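Trimeric intracellular cation channel type 1B.2 (Caenorhabditis elegans, PDB 5EIK) forms a homotrimeric potassium channel of the endoplasmic reticulum membrane, binds PIP2, and may supply counter-ion current during calcium release from intracellular stores. Local coordinates at residues Arg134-Ala145 against Gln156-Gly164; His35-Val43 against Leu64-Ala72. All blocks are in the same frame, centred on the assembly; numbering follows the deposited sequence.

Contact 1 (Arg134-Ala145 against Gln156-Gly164); sequences RTHKIAAGVKHA and QILVGVAKG. With PT5 ([(2R)-1-octadecanoyloxy-3-[oxidanyl-[(1R,2R,3S,4R,5R,6S)-2,3,6-tris(oxidanyl)-4,5-diphosphonooxy-cyclohexyl]oxy-phospho ryl]oxy-propan-2-yl] (8Z)-icosa-5,8,11,14-tetraenoate), chain B.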
loop_
_atom_site.group_PDB
_atom_site.type_symbol
_atom_site.label_atom_id
_atom_site.label_comp_id
_atom_site.label_asym_id
_atom_site.label_seq_id
_atom_site.Cartn_x
_atom_site.Cartn_y
_atom_site.Cartn_z
ATOM N N ARG A 134 -10.292 19.963 -10.589
ATOM C CA ARG A 134 -10.686 18.607 -10.227
ATOM C C ARG A 134 -11.491 17.965 -11.363
ATOM O O ARG A 134 -11.281 16.794 -11.706
ATOM C CB ARG A 134 -11.537 18.611 -8.959
ATOM C CG ARG A 134 -11.935 17.209 -8.508
ATOM C CD ARG A 134 -13.124 17.240 -7.567
ATOM N NE ARG A 134 -12.895 18.108 -6.415
ATOM C CZ ARG A 134 -12.195 17.768 -5.338
ATOM N NH1 ARG A 134 -11.647 16.562 -5.249
ATOM N NH2 ARG A 134 -12.041 18.637 -4.350
ATOM N N THR A 135 -12.420 18.733 -11.929
ATOM C CA THR A 135 -13.262 18.242 -13.016
ATOM C C THR A 135 -12.394 17.790 -14.176
ATOM O O THR A 135 -12.658 16.764 -14.803
ATOM C CB THR A 135 -14.225 19.324 -13.509
ATOM O OG1 THR A 135 -15.043 19.765 -12.417
ATOM C CG2 THR A 135 -15.124 18.772 -14.597
ATOM N N HIS A 136 -11.352 18.561 -14.460
ATOM C CA HIS A 136 -10.427 18.213 -15.532
ATOM C C HIS A 136 -9.649 16.937 -15.198
ATOM O O HIS A 136 -9.360 16.141 -16.087
ATOM C CB HIS A 136 -9.428 19.351 -15.767
ATOM C CG HIS A 136 -8.297 18.973 -16.669
ATOM N ND1 HIS A 136 -8.410 18.962 -18.042
ATOM C CD2 HIS A 136 -7.042 18.542 -16.392
ATOM C CE1 HIS A 136 -7.274 18.541 -18.572
ATOM N NE2 HIS A 136 -6.429 18.279 -17.592
ATOM N N LYS A 137 -9.293 16.749 -13.926
ATOM C CA LYS A 137 -8.538 15.554 -13.528
ATOM C C LYS A 137 -9.373 14.297 -13.768
ATOM O O LYS A 137 -8.887 13.310 -14.314
ATOM C CB LYS A 137 -8.151 15.607 -12.046
ATOM C CG LYS A 137 -7.168 16.694 -11.662
ATOM C CD LYS A 137 -6.796 16.574 -10.186
ATOM C CE LYS A 137 -5.685 17.535 -9.799
ATOM N NZ LYS A 137 -4.504 17.393 -10.694
ATOM N N ILE A 138 -10.631 14.343 -13.342
ATOM C CA ILE A 138 -11.530 13.223 -13.525
ATOM C C ILE A 138 -11.703 12.888 -15.001
ATOM O O ILE A 138 -11.590 11.728 -15.392
ATOM C CB ILE A 138 -12.902 13.521 -12.906
ATOM C CG1 ILE A 138 -12.736 13.723 -11.400
ATOM C CG2 ILE A 138 -13.887 12.384 -13.220
ATOM C CD1 ILE A 138 -13.984 14.085 -10.689
ATOM N N ALA A 139 -11.958 13.906 -15.822
ATOM C CA ALA A 139 -12.166 13.699 -17.256
ATOM C C ALA A 139 -10.922 13.117 -17.904
ATOM O O ALA A 139 -11.010 12.210 -18.730
ATOM C CB ALA A 139 -12.558 15.016 -17.939
ATOM N N ALA A 140 -9.763 13.638 -17.518
ATOM C CA ALA A 140 -8.496 13.158 -18.058
ATOM C C ALA A 140 -8.274 11.712 -17.633
ATOM O O ALA A 140 -7.784 10.895 -18.414
ATOM C CB ALA A 140 -7.339 14.033 -17.557
ATOM N N GLY A 141 -8.637 11.409 -16.389
ATOM C CA GLY A 141 -8.480 10.063 -15.875
ATOM C C GLY A 141 -9.307 9.071 -16.671
ATOM O O GLY A 141 -8.834 7.981 -17.008
ATOM N N VAL A 142 -10.543 9.457 -16.975
ATOM C CA VAL A 142 -11.443 8.608 -17.739
ATOM C C VAL A 142 -10.902 8.383 -19.148
ATOM O O VAL A 142 -10.882 7.254 -19.648
ATOM C CB VAL A 142 -12.853 9.236 -17.810
ATOM C CG1 VAL A 142 -13.710 8.500 -18.816
ATOM C CG2 VAL A 142 -13.507 9.177 -16.434
ATOM N N LYS A 143 -10.449 9.459 -19.782
ATOM C CA LYS A 143 -9.906 9.371 -21.130
ATOM C C LYS A 143 -8.685 8.458 -21.159
ATOM O O LYS A 143 -8.544 7.620 -22.052
ATOM C CB LYS A 143 -9.524 10.763 -21.629
ATOM C CG LYS A 143 -9.139 10.817 -23.088
ATOM C CD LYS A 143 -8.719 12.223 -23.481
ATOM C CE LYS A 143 -8.353 12.304 -24.957
ATOM N NZ LYS A 143 -7.970 13.686 -25.357
ATOM N N HIS A 144 -7.802 8.616 -20.179
ATOM C CA HIS A 144 -6.606 7.784 -20.097
ATOM C C HIS A 144 -6.997 6.307 -19.977
ATOM O O HIS A 144 -6.472 5.451 -20.699
ATOM C CB HIS A 144 -5.761 8.217 -18.897
ATOM C CG HIS A 144 -4.480 7.457 -18.746
ATOM N ND1 HIS A 144 -3.618 7.233 -19.796
ATOM C CD2 HIS A 144 -3.898 6.904 -17.655
ATOM C CE1 HIS A 144 -2.558 6.572 -19.360
ATOM N NE2 HIS A 144 -2.705 6.362 -18.064
ATOM N N ALA A 145 -7.934 6.012 -19.078
ATOM C CA ALA A 145 -8.381 4.639 -18.877
ATOM C C ALA A 145 -9.030 4.059 -20.127
ATOM O O ALA A 145 -8.844 2.881 -20.436
ATOM C CB ALA A 145 -9.358 4.566 -17.710
ATOM N N GLN A 156 -12.616 2.328 -16.003
ATOM C CA GLN A 156 -12.674 3.707 -16.451
ATOM C C GLN A 156 -13.282 4.607 -15.372
ATOM O O GLN A 156 -12.780 5.694 -15.097
ATOM C CB GLN A 156 -13.494 3.788 -17.733
ATOM C CG GLN A 156 -12.826 3.113 -18.926
ATOM C CD GLN A 156 -13.799 2.840 -20.058
ATOM O OE1 GLN A 156 -14.891 3.408 -20.095
ATOM N NE2 GLN A 156 -13.410 1.976 -20.985
ATOM N N ILE A 157 -14.357 4.145 -14.749
ATOM C CA ILE A 157 -14.997 4.934 -13.719
ATOM C C ILE A 157 -14.102 5.064 -12.487
ATOM O O ILE A 157 -13.865 6.170 -12.000
ATOM C CB ILE A 157 -16.358 4.319 -13.335
ATOM C CG1 ILE A 157 -17.304 4.396 -14.533
ATOM C CG2 ILE A 157 -16.984 5.078 -12.185
ATOM C CD1 ILE A 157 -18.603 3.616 -14.339
ATOM N N LEU A 158 -13.586 3.942 -11.998
ATOM C CA LEU A 158 -12.728 3.962 -10.821
ATOM C C LEU A 158 -11.499 4.848 -11.010
ATOM O O LEU A 158 -11.103 5.578 -10.100
ATOM C CB LEU A 158 -12.321 2.535 -10.452
ATOM C CG LEU A 158 -13.531 1.662 -10.113
ATOM C CD1 LEU A 158 -13.092 0.227 -9.879
ATOM C CD2 LEU A 158 -14.239 2.233 -8.884
ATOM N N VAL A 159 -10.895 4.789 -12.190
ATOM C CA VAL A 159 -9.732 5.620 -12.454
ATOM C C VAL A 159 -10.136 7.101 -12.380
ATOM O O VAL A 159 -9.417 7.924 -11.808
ATOM C CB VAL A 159 -9.117 5.294 -13.837
ATOM C CG1 VAL A 159 -8.108 6.369 -14.237
ATOM C CG2 VAL A 159 -8.423 3.935 -13.777
ATOM N N GLY A 160 -11.298 7.425 -12.944
ATOM C CA GLY A 160 -11.773 8.789 -12.918
ATOM C C GLY A 160 -11.961 9.260 -11.489
ATOM O O GLY A 160 -11.612 10.393 -11.139
ATOM N N VAL A 161 -12.516 8.387 -10.655
ATOM C CA VAL A 161 -12.745 8.714 -9.256
ATOM C C VAL A 161 -11.415 8.851 -8.510
ATOM O O VAL A 161 -11.259 9.726 -7.655
ATOM C CB VAL A 161 -13.610 7.628 -8.580
ATOM C CG1 VAL A 161 -13.818 7.948 -7.115
ATOM C CG2 VAL A 161 -14.953 7.535 -9.283
ATOM N N ALA A 162 -10.457 7.993 -8.845
ATOM C CA ALA A 162 -9.147 8.023 -8.197
ATOM C C ALA A 162 -8.458 9.353 -8.469
ATOM O O ALA A 162 -7.837 9.927 -7.579
ATOM C CB ALA A 162 -8.275 6.863 -8.692
ATOM N N LYS A 163 -8.574 9.838 -9.701
ATOM C CA LYS A 163 -7.973 11.114 -10.075
ATOM C C LYS A 163 -8.646 12.277 -9.361
ATOM O O LYS A 163 -7.997 13.269 -9.036
ATOM C CB LYS A 163 -8.068 11.339 -11.589
ATOM C CG LYS A 163 -7.176 10.430 -12.411
ATOM C CD LYS A 163 -5.704 10.745 -12.203
ATOM C CE LYS A 163 -5.102 11.433 -13.416
ATOM N NZ LYS A 163 -5.777 12.721 -13.735
ATOM N N GLY A 164 -9.946 12.149 -9.107
ATOM C CA GLY A 164 -10.681 13.219 -8.452
ATOM C C GLY A 164 -10.761 13.195 -6.936
ATOM O O GLY A 164 -10.866 14.251 -6.313
HETATM O O12 PT5 B . -14.526 10.162 1.771
HETATM P P1 PT5 B . -13.080 9.759 1.529
HETATM O O13 PT5 B . -12.769 9.018 -0.012
HETATM O O11 PT5 B . -12.472 8.686 2.610
HETATM O O6 PT5 B . -12.072 13.204 3.069
HETATM O O1 PT5 B . -12.060 10.965 1.535
HETATM C C1 PT5 B . -12.369 12.219 0.917
HETATM C C6 PT5 B . -11.600 13.229 1.720
HETATM C C2 PT5 B . -11.935 12.300 -0.595
HETATM O O2 PT5 B . -10.538 11.972 -0.725
HETATM C C3 PT5 B . -12.122 13.750 -1.139
HETATM O O3 PT5 B . -11.608 13.790 -2.463
HETATM C C4 PT5 B . -11.397 14.778 -0.308
HETATM O O4 PT5 B . -11.778 16.060 -0.704
HETATM P P4 PT5 B . -10.701 17.070 -1.397
HETATM O O41 PT5 B . -9.374 17.298 -0.504
HETATM O O42 PT5 B . -11.382 18.512 -1.667
HETATM O O43 PT5 B . -10.264 16.470 -2.707
HETATM C C5 PT5 B . -11.725 14.664 1.194
HETATM O O5 PT5 B . -10.799 15.490 1.899
HETATM P P5 PT5 B . -11.415 16.854 2.558
HETATM O O52 PT5 B . -12.875 17.208 2.029
HETATM O O51 PT5 B . -11.367 16.687 4.230
HETATM O O53 PT5 B . -10.222 17.930 2.121
HETATM C C7 PT5 B . -11.498 8.362 -0.278
HETATM C C8 PT5 B . -11.822 7.047 -1.012
HETATM C C9 PT5 B . -11.967 5.800 -0.082
HETATM O O16 PT5 B . -10.752 6.790 -2.003
HETATM C C10 PT5 B . -11.071 7.032 -3.309
HETATM O O17 PT5 B . -11.079 8.142 -3.813
HETATM O O18 PT5 B . -11.111 4.694 -0.606
HETATM C C11 PT5 B . -11.359 3.315 -0.300
HETATM O O19 PT5 B . -12.474 2.819 0.033
HETATM C C12 PT5 B . -11.416 5.773 -4.105
HETATM C C13 PT5 B . -10.628 5.502 -5.412
HETATM C C14 PT5 B . -11.146 4.226 -6.113
HETATM C C15 PT5 B . -10.220 3.011 -5.919
HETATM C C16 PT5 B . -10.616 1.789 -6.797
HETATM C C17 PT5 B . -10.438 0.418 -6.072
HETATM C C18 PT5 B . -9.814 -0.664 -6.959
HETATM C C19 PT5 B . -9.124 -1.626 -6.548
HETATM C C20 PT5 B . -7.794 -1.893 -5.826
HETATM C C21 PT5 B . -7.882 -2.141 -4.298
HETATM C C22 PT5 B . -6.508 -2.091 -3.602
HETATM C C23 PT5 B . -6.331 -3.202 -2.546
HETATM C C24 PT5 B . -5.009 -3.983 -2.706
HETATM C C31 PT5 B . -10.096 2.458 -0.421
HETATM C C32 PT5 B . -9.808 2.018 -1.886
HETATM C C33 PT5 B . -8.459 1.257 -2.048
HETATM C C34 PT5 B . -7.258 2.152 -2.448
HETATM C C35 PT5 B . -5.789 1.504 -2.540
HETATM C C36 PT5 B . -4.852 1.623 -1.534
HETATM C C37 PT5 B . -3.889 0.446 -1.263
HETATM C C38 PT5 B . -2.581 1.026 -1.055
HETATM C C39 PT5 B . -1.830 1.158 0.193
HETATM C C40 PT5 B . -2.261 2.143 1.234
HETATM C C25 PT5 B . -3.938 -3.535 -1.682
HETATM C C26 PT5 B . -2.550 -4.126 -1.980
HETATM C C41 PT5 B . -2.894 1.593 2.518
HETATM C C42 PT5 B . -3.441 2.697 3.430
HETATM C C43 PT5 B . -4.917 3.021 3.172
#

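Contact 2 (His35-Val43 against Leu64-Ala72); sequences HYVLTCLSV and LSCMLMSFA. With PT5 ([(2R)-1-octadecanoyloxy-3-[oxidanyl-[(1R,2R,3S,4R,5R,6S)-2,3,6-tris(oxidanyl)-4,5-diphosphonooxy-cyclohexyl]oxy-phospho ryl]oxy-propan-2-yl] (8Z)-icosa-5,8,11,14-tetraenoate), chain C.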
loop_
_atom_site.group_PDB
_atom_site.type_symbol
_atom_site.label_atom_id
_atom_site.label_comp_id
_atom_site.label_asym_id
_atom_site.label_seq_id
_atom_site.Cartn_x
_atom_site.Cartn_y
_atom_site.Cartn_z
ATOM N N HIS A 35 -4.889 24.704 -6.442
ATOM C CA HIS A 35 -4.978 23.374 -5.861
ATOM C C HIS A 35 -3.794 23.139 -4.898
ATOM O O HIS A 35 -3.985 22.664 -3.779
ATOM C CB HIS A 35 -4.992 22.319 -6.972
ATOM C CG HIS A 35 -4.794 20.918 -6.479
ATOM N ND1 HIS A 35 -5.703 20.277 -5.668
ATOM C CD2 HIS A 35 -3.771 20.048 -6.659
ATOM C CE1 HIS A 35 -5.249 19.075 -5.368
ATOM N NE2 HIS A 35 -4.078 18.911 -5.954
ATOM N N TYR A 36 -2.579 23.485 -5.322
ATOM C CA TYR A 36 -1.410 23.308 -4.460
ATOM C C TYR A 36 -1.547 24.106 -3.167
ATOM O O TYR A 36 -1.269 23.586 -2.082
ATOM C CB TYR A 36 -0.120 23.737 -5.162
ATOM C CG TYR A 36 0.164 22.994 -6.439
ATOM C CD1 TYR A 36 -0.139 21.636 -6.567
ATOM C CD2 TYR A 36 0.728 23.653 -7.528
ATOM C CE1 TYR A 36 0.110 20.959 -7.760
ATOM C CE2 TYR A 36 0.984 22.991 -8.719
ATOM C CZ TYR A 36 0.671 21.649 -8.831
ATOM O OH TYR A 36 0.908 21.015 -10.025
ATOM N N VAL A 37 -1.972 25.364 -3.289
ATOM C CA VAL A 37 -2.149 26.218 -2.122
ATOM C C VAL A 37 -3.128 25.599 -1.138
ATOM O O VAL A 37 -2.823 25.471 0.044
ATOM C CB VAL A 37 -2.649 27.632 -2.504
ATOM C CG1 VAL A 37 -2.963 28.431 -1.248
ATOM C CG2 VAL A 37 -1.588 28.357 -3.300
ATOM N N LEU A 38 -4.301 25.211 -1.619
ATOM C CA LEU A 38 -5.291 24.607 -0.741
ATOM C C LEU A 38 -4.780 23.286 -0.149
ATOM O O LEU A 38 -5.005 22.991 1.030
ATOM C CB LEU A 38 -6.612 24.396 -1.496
ATOM C CG LEU A 38 -7.360 25.703 -1.822
ATOM C CD1 LEU A 38 -8.601 25.440 -2.678
ATOM C CD2 LEU A 38 -7.758 26.371 -0.519
ATOM N N THR A 39 -4.076 22.493 -0.950
ATOM C CA THR A 39 -3.536 21.235 -0.454
ATOM C C THR A 39 -2.533 21.504 0.682
ATOM O O THR A 39 -2.559 20.831 1.720
ATOM C CB THR A 39 -2.822 20.443 -1.591
ATOM O OG1 THR A 39 -3.775 20.082 -2.598
ATOM C CG2 THR A 39 -2.162 19.185 -1.049
ATOM N N CYS A 40 -1.653 22.486 0.496
ATOM C CA CYS A 40 -0.661 22.809 1.523
ATOM C C CYS A 40 -1.298 23.347 2.797
ATOM O O CYS A 40 -0.855 23.034 3.903
ATOM C CB CYS A 40 0.354 23.822 0.995
ATOM S SG CYS A 40 1.516 23.138 -0.184
ATOM N N LEU A 41 -2.334 24.161 2.638
ATOM C CA LEU A 41 -3.035 24.704 3.782
ATOM C C LEU A 41 -3.618 23.544 4.576
ATOM O O LEU A 41 -3.629 23.560 5.803
ATOM C CB LEU A 41 -4.160 25.640 3.325
ATOM C CG LEU A 41 -3.694 26.889 2.574
ATOM C CD1 LEU A 41 -4.892 27.722 2.142
ATOM C CD2 LEU A 41 -2.765 27.691 3.468
ATOM N N SER A 42 -4.098 22.531 3.866
ATOM C CA SER A 42 -4.686 21.369 4.513
ATOM C C SER A 42 -3.622 20.611 5.310
ATOM O O SER A 42 -3.829 20.262 6.475
ATOM C CB SER A 42 -5.330 20.461 3.462
ATOM O OG SER A 42 -5.956 19.348 4.069
ATOM N N VAL A 43 -2.476 20.364 4.691
ATOM C CA VAL A 43 -1.413 19.659 5.389
ATOM C C VAL A 43 -0.978 20.471 6.605
ATOM O O VAL A 43 -0.681 19.909 7.656
ATOM C CB VAL A 43 -0.191 19.422 4.481
ATOM C CG1 VAL A 43 0.967 18.880 5.299
ATOM C CG2 VAL A 43 -0.550 18.436 3.375
ATOM N N LEU A 64 7.674 16.579 1.369
ATOM C CA LEU A 64 7.154 15.313 0.881
ATOM C C LEU A 64 5.667 15.155 1.177
ATOM O O LEU A 64 4.894 14.746 0.315
ATOM C CB LEU A 64 7.921 14.142 1.504
ATOM C CG LEU A 64 7.424 12.770 1.044
ATOM C CD1 LEU A 64 7.612 12.650 -0.452
ATOM C CD2 LEU A 64 8.170 11.672 1.765
ATOM N N SER A 65 5.270 15.473 2.402
ATOM C CA SER A 65 3.872 15.377 2.778
ATOM C C SER A 65 3.005 16.203 1.830
ATOM O O SER A 65 1.916 15.781 1.452
ATOM C CB SER A 65 3.674 15.871 4.210
ATOM O OG SER A 65 4.431 15.096 5.116
ATOM N N CYS A 66 3.487 17.375 1.435
ATOM C CA CYS A 66 2.707 18.219 0.546
ATOM C C CYS A 66 2.711 17.745 -0.903
ATOM O O CYS A 66 1.702 17.852 -1.598
ATOM C CB CYS A 66 3.196 19.670 0.637
ATOM S SG CYS A 66 2.701 20.482 2.179
ATOM N N MET A 67 3.834 17.219 -1.372
ATOM C CA MET A 67 3.878 16.744 -2.741
ATOM C C MET A 67 2.959 15.525 -2.887
ATOM O O MET A 67 2.232 15.401 -3.877
ATOM C CB MET A 67 5.309 16.372 -3.138
ATOM C CG MET A 67 6.259 17.553 -3.220
ATOM S SD MET A 67 5.749 18.865 -4.392
ATOM C CE MET A 67 4.850 20.001 -3.286
ATOM N N LEU A 68 2.976 14.635 -1.895
ATOM C CA LEU A 68 2.139 13.443 -1.968
ATOM C C LEU A 68 0.667 13.800 -2.053
ATOM O O LEU A 68 -0.086 13.187 -2.807
ATOM C CB LEU A 68 2.371 12.520 -0.767
ATOM C CG LEU A 68 3.733 11.824 -0.709
ATOM C CD1 LEU A 68 3.642 10.633 0.225
ATOM C CD2 LEU A 68 4.150 11.368 -2.100
ATOM N N MET A 69 0.264 14.796 -1.276
ATOM C CA MET A 69 -1.120 15.227 -1.269
ATOM C C MET A 69 -1.446 16.040 -2.521
ATOM O O MET A 69 -2.538 15.937 -3.067
ATOM C CB MET A 69 -1.402 16.064 -0.023
ATOM C CG MET A 69 -1.473 15.263 1.257
ATOM S SD MET A 69 -2.836 14.081 1.225
ATOM C CE MET A 69 -4.215 15.193 1.390
ATOM N N SER A 70 -0.490 16.835 -2.980
ATOM C CA SER A 70 -0.708 17.671 -4.144
ATOM C C SER A 70 -0.936 16.865 -5.398
ATOM O O SER A 70 -1.635 17.311 -6.303
ATOM C CB SER A 70 0.478 18.613 -4.351
ATOM O OG SER A 70 0.457 19.656 -3.386
ATOM N N PHE A 71 -0.363 15.670 -5.446
ATOM C CA PHE A 71 -0.497 14.820 -6.625
ATOM C C PHE A 71 -1.114 13.463 -6.299
ATOM O O PHE A 71 -0.931 12.488 -7.031
ATOM C CB PHE A 71 0.876 14.633 -7.267
ATOM C CG PHE A 71 1.473 15.907 -7.775
ATOM C CD1 PHE A 71 1.003 16.491 -8.950
ATOM C CD2 PHE A 71 2.459 16.562 -7.049
ATOM C CE1 PHE A 71 1.507 17.723 -9.392
ATOM C CE2 PHE A 71 2.969 17.790 -7.478
ATOM C CZ PHE A 71 2.494 18.372 -8.653
ATOM N N ALA A 72 -1.857 13.422 -5.201
ATOM C CA ALA A 72 -2.495 12.196 -4.732
ATOM C C ALA A 72 -3.255 11.437 -5.816
ATOM O O ALA A 72 -3.065 10.233 -5.987
ATOM C CB ALA A 72 -3.429 12.519 -3.574
HETATM O O12 PT5 C . 11.807 8.521 10.265
HETATM P P1 PT5 C . 11.113 7.402 9.507
HETATM O O13 PT5 C . 11.342 7.423 7.785
HETATM O O11 PT5 C . 9.483 7.354 9.685
HETATM O O6 PT5 C . 12.361 4.995 12.320
HETATM O O1 PT5 C . 11.607 5.951 9.894
HETATM C C1 PT5 C . 12.990 5.659 10.117
HETATM C C6 PT5 C . 12.977 4.537 11.114
HETATM C C2 PT5 C . 13.756 5.206 8.817
HETATM O O2 PT5 C . 13.070 4.099 8.202
HETATM C C3 PT5 C . 15.195 4.720 9.174
HETATM O O3 PT5 C . 15.792 4.217 7.986
HETATM C C4 PT5 C . 15.194 3.628 10.214
HETATM O O4 PT5 C . 16.498 3.391 10.651
HETATM P P4 PT5 C . 17.230 1.966 10.350
HETATM O O41 PT5 C . 16.388 0.693 10.878
HETATM O O42 PT5 C . 18.690 1.930 11.046
HETATM O O43 PT5 C . 17.382 1.817 8.860
HETATM C C5 PT5 C . 14.371 4.001 11.463
HETATM O O5 PT5 C . 14.221 2.818 12.246
HETATM P P5 PT5 C . 15.067 2.775 13.646
HETATM O O52 PT5 C . 16.173 3.914 13.751
HETATM O O51 PT5 C . 13.966 2.837 14.915
HETATM O O53 PT5 C . 15.655 1.219 13.561
HETATM C C7 PT5 C . 10.543 6.572 6.917
HETATM C C8 PT5 C . 10.129 7.434 5.709
HETATM C C9 PT5 C . 8.740 8.135 5.855
HETATM O O16 PT5 C . 10.111 6.572 4.505
HETATM C C10 PT5 C . 11.157 6.726 3.641
HETATM O O17 PT5 C . 12.258 6.229 3.809
HETATM O O18 PT5 C . 7.916 7.851 4.642
HETATM C C11 PT5 C . 6.829 8.692 4.233
HETATM O O19 PT5 C . 6.693 9.917 4.517
HETATM C C12 PT5 C . 10.827 7.580 2.416
HETATM C C13 PT5 C . 11.086 6.970 1.015
HETATM C C14 PT5 C . 10.753 7.989 -0.099
HETATM C C15 PT5 C . 9.411 7.703 -0.798
HETATM C C16 PT5 C . 9.174 8.586 -2.058
HETATM C C17 PT5 C . 7.692 9.049 -2.224
HETATM C C18 PT5 C . 7.181 8.954 -3.664
HETATM C C19 PT5 C . 5.987 8.773 -3.997
HETATM C C20 PT5 C . 4.880 7.713 -3.867
HETATM C C21 PT5 C . 3.855 7.931 -2.725
HETATM C C22 PT5 C . 2.978 6.691 -2.462
HETATM C C23 PT5 C . 1.496 7.046 -2.220
HETATM C C24 PT5 C . 0.525 6.207 -3.079
HETATM C C31 PT5 C . 5.803 7.940 3.381
HETATM C C32 PT5 C . 6.217 7.850 1.884
HETATM C C33 PT5 C . 5.252 6.977 1.028
HETATM C C34 PT5 C . 5.685 5.497 0.876
HETATM C C35 PT5 C . 4.717 4.469 0.107
HETATM C C36 PT5 C . 3.875 3.594 0.766
HETATM C C37 PT5 C . 2.503 3.261 0.141
HETATM C C38 PT5 C . 2.317 1.836 0.297
HETATM C C39 PT5 C . 1.416 1.127 1.205
HETATM C C40 PT5 C . 1.695 1.095 2.674
HETATM C C25 PT5 C . -0.137 5.067 -2.267
HETATM C C26 PT5 C . -0.914 4.082 -3.155
HETATM C C41 PT5 C . 0.793 1.929 3.592
HETATM C C42 PT5 C . 1.278 1.946 5.046
HETATM C C43 PT5 C . 2.214 3.118 5.362
#

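Contact 1 (Arg134-Ala145 against Gln156-Gly164)
Q156 begins the contact by lying against A145, whose CB sits 3.6 Å from the CA of Q156 and also touches its CG. The amide end of Q156 runs on past A145 to H210 and the Y149 carbonyl. One turn along, V159 comes down on A145 and G141: its CG1, anti to the backbone N (chi1 167°), rests 3.3 Å from the carbonyl O of G141. G160 then lies flush against the other helix. Its CA lies 3.9 Å from CG2 of V142, while its carbonyl O is covered by CG1 and CG2 of I138. With glycine at G141, at G160 and, further on, at G164 against I138, the axes of these roughly antiparallel helices close to 7.4 Å.

K163 is the knob of the interface, fitted into a hole formed by K137, I138, A140 and G141. Its CG packs on the CA of G141, and bends in the chain beyond bring NZ back to the carbonyl O of K137 at 3.2 Å, a weak hydrogen bond. At G164 the CA meets I138 CG1, and the carbonyl O takes a weak bond from NH1 of R134 (2.7 Å, 130°). The same NH1 gives a straighter bond to phosphate oxygen O43 of the PIP2 molecule, while NH2 reaches O42 at 2.8 Å; E131 pairs with NE. R134 thus ties the discontinuity after helix 153-165 to the lipid headgroup, and the phosphate and E131 probably offset the positive charges of R134 and nearby K130, which also bonds the lipid.

Contact 2 (His35-Val43 against Leu64-Ala72)
T39 and S70 sit at the close-packed centre of this crossing. In T39, chi1 of -64° turns OG1 back toward its own helix and leaves CG2 anti to the backbone N, facing M69; this methyl presses on CB of M69 at a tight 3.4 Å and also meets N and OG of S70. OG1 of T39 bonds to the H35 carbonyl and OG of S70 to that of C66, reaching it from the face opposite the S70 amide. Next to them the sulfurs of C40 and C66 lie 3.7 Å apart. V43 rests on the C66 sulfur through CB and sets CG2 3.9 Å from CG of M69. The Y36 and F71 rings, both buried, pack obliquely, planes at 54°, with OH of Y36 3.4 Å from CZ of F71.

The pair joins transmembrane helix 1 to the first half of transmembrane helix 2, a discontinuous helix of the TRIC channel fold, interrupted at F71. H35 meets this break: NE2 donates to the S70 carbonyl O at 2.9 Å, with the acceptor almost in the imidazole plane, and OG1 of T39 lies above one ring face, near its rim.

Looser sides flank this core. H35 is partly exposed, with K130 and Q133 beside it, and CB of S65 merely grazes V43 CG1 at 4.2 Å. L64 and L68 lie against the acyl region of a PIP2 molecule, where CD2 of L68 is 3.5 Å from C21.

Contact 2 closes before contact 1 opens along the chain, and their centres lie 19 Å apart on opposite sides of the chain's centre, although their nearest atoms come within about 4 Å. They share no helix: contact 2 pairs helix 30-47 with helix 59-70, contact 1 pairs helix 120-148 with helix 153-165. Each nevertheless joins a continuous transmembrane helix to the first part of a discontinuous one. K130, a PIP2-binding residue on helix 120-148, lies near both R134 and H35. The lipid whose tail touches L64 and L68 has its headgroup bonded to R134 and K130 of the third subunit, so it spans two subunits, consistent with PIP2 aiding trimerization.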